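Local coordinates for peptidoglycan recognition protein 3 (Branchiostoma belcheri tsingtauense, PDB 4Z8I) that probably cleaves the amide bond between N-acetylmuramic acid and L-alanine in bacterial peptidoglycan, as a zinc amidase that also carries a chitin-binding domain, at residues Val67-Trp72 with Tyr123-Tyr128. Numbering follows the deposited sequence.
Sequences VSKSEW and YSDIGY
In the amidase fold of a peptidoglycan recognition protein, a salt bridge between Lys69 and Asp125 ties the short helix 69-72, next to the edge strand 66-67, to the loop that runs from helix 103-120 into strand 130-132. The two side chains approach from opposite directions, and NZ of Lys69 lies 2.7 Å from OD2 of Asp125. The lysine chain bends at chi2 and chi3 on its way to the carboxylate, and Thr77 gives its ammonium group a second partner. Asp125 reaches out with CG anti to its own N (chi1 -170°), and its two oxygens divide the work: OD2 takes the lysine, while OD1 accepts from Gln114 of helix 103-120 and from the backbone N of Ile126. Swapping this aspartate for an alanine would probably leave the Lys69 ammonium without this countercharge and Gln114 without this acceptor. Beside the bridge, the buried side chains of Trp72 and Ile126 both pack on helix 103-120, with CZ2 of Trp72 4.8 Å from CG2 of Ile126. Within the loop, N of Ile126 donates to OD1 of Asp125 (2.6 Å) from above the carboxylate plane, 52° out of it.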
# COMPACT_ATOMS: atom_id res chain seq x y z
N VAL A 67 -6.07 3.67 8.53
CA VAL A 67 -6.74 4.69 9.31
C VAL A 67 -7.90 5.25 8.49
O VAL A 67 -7.68 5.88 7.45
CB VAL A 67 -5.78 5.84 9.69
CG1 VAL A 67 -6.51 6.90 10.49
CG2 VAL A 67 -4.60 5.31 10.47
N SER A 68 -9.13 5.03 8.95
CA SER A 68 -10.30 5.47 8.21
C SER A 68 -10.45 6.99 8.26
O SER A 68 -9.81 7.66 9.07
CB SER A 68 -11.57 4.81 8.74
OG SER A 68 -11.93 5.33 10.01
N LYS A 69 -11.31 7.52 7.39
CA LYS A 69 -11.55 8.96 7.30
C LYS A 69 -12.03 9.54 8.63
O LYS A 69 -11.62 10.63 9.03
CB LYS A 69 -12.54 9.27 6.18
CG LYS A 69 -12.05 8.85 4.80
CD LYS A 69 -12.19 9.96 3.76
CE LYS A 69 -13.64 10.16 3.35
NZ LYS A 69 -13.74 10.98 2.12
N SER A 70 -12.90 8.80 9.31
CA SER A 70 -13.40 9.24 10.61
C SER A 70 -12.32 9.20 11.68
O SER A 70 -12.41 9.90 12.69
CB SER A 70 -14.60 8.39 11.04
OG SER A 70 -14.20 7.05 11.28
N GLU A 71 -11.29 8.38 11.47
CA GLU A 71 -10.21 8.28 12.44
C GLU A 71 -9.17 9.38 12.29
O GLU A 71 -8.60 9.84 13.28
CB GLU A 71 -9.54 6.91 12.38
CG GLU A 71 -10.42 5.76 12.84
CD GLU A 71 -9.65 4.46 12.95
OE1 GLU A 71 -9.78 3.61 12.04
OE2 GLU A 71 -8.91 4.29 13.94
N TRP A 72 -8.90 9.80 11.05
CA TRP A 72 -7.95 10.90 10.84
C TRP A 72 -8.62 12.26 10.82
O TRP A 72 -7.95 13.29 10.68
CB TRP A 72 -7.03 10.68 9.62
CG TRP A 72 -7.68 10.57 8.26
CD1 TRP A 72 -7.90 9.41 7.56
CD2 TRP A 72 -8.12 11.64 7.41
NE1 TRP A 72 -8.47 9.70 6.34
CE2 TRP A 72 -8.62 11.06 6.23
CE3 TRP A 72 -8.16 13.03 7.55
CZ2 TRP A 72 -9.14 11.82 5.19
CZ3 TRP A 72 -8.68 13.78 6.51
CH2 TRP A 72 -9.16 13.18 5.35
N TYR A 123 -11.66 20.47 -5.24
CA TYR A 123 -11.97 19.05 -5.41
C TYR A 123 -13.17 18.68 -4.53
O TYR A 123 -13.49 19.38 -3.57
CB TYR A 123 -10.78 18.17 -5.03
CG TYR A 123 -9.56 18.27 -5.94
CD1 TYR A 123 -9.49 19.22 -6.95
CD2 TYR A 123 -8.50 17.40 -5.79
CE1 TYR A 123 -8.38 19.30 -7.77
CE2 TYR A 123 -7.39 17.47 -6.61
CZ TYR A 123 -7.34 18.42 -7.60
OH TYR A 123 -6.24 18.49 -8.41
N SER A 124 -13.84 17.58 -4.88
CA SER A 124 -14.97 17.10 -4.09
C SER A 124 -14.50 16.39 -2.82
O SER A 124 -15.27 16.19 -1.88
CB SER A 124 -15.84 16.15 -4.92
OG SER A 124 -16.31 16.77 -6.10
N ASP A 125 -13.22 16.02 -2.82
CA ASP A 125 -12.60 15.32 -1.69
C ASP A 125 -11.10 15.34 -1.93
O ASP A 125 -10.64 15.80 -2.97
CB ASP A 125 -13.11 13.88 -1.62
CG ASP A 125 -12.68 13.17 -0.34
OD1 ASP A 125 -12.14 13.84 0.57
OD2 ASP A 125 -12.90 11.95 -0.24
N ILE A 126 -10.33 14.86 -0.96
CA ILE A 126 -8.88 14.71 -1.13
C ILE A 126 -8.62 13.82 -2.34
O ILE A 126 -9.28 12.80 -2.53
CB ILE A 126 -8.22 14.16 0.16
CG1 ILE A 126 -6.70 14.14 0.04
CG2 ILE A 126 -8.76 12.79 0.51
CD1 ILE A 126 -6.00 13.81 1.34
N GLY A 127 -7.67 14.23 -3.18
CA GLY A 127 -7.51 13.64 -4.50
C GLY A 127 -7.09 12.19 -4.57
O GLY A 127 -7.55 11.44 -5.44
N TYR A 128 -6.23 11.77 -3.65
CA TYR A 128 -5.67 10.43 -3.69
C TYR A 128 -6.62 9.41 -3.08
O TYR A 128 -7.46 9.74 -2.24
CB TYR A 128 -4.32 10.40 -2.97
CG TYR A 128 -3.44 11.58 -3.27
CD1 TYR A 128 -2.72 11.66 -4.46
CD2 TYR A 128 -3.31 12.63 -2.36
CE1 TYR A 128 -1.91 12.74 -4.74
CE2 TYR A 128 -2.50 13.71 -2.63
CZ TYR A 128 -1.80 13.76 -3.82
OH TYR A 128 -0.99 14.84 -4.09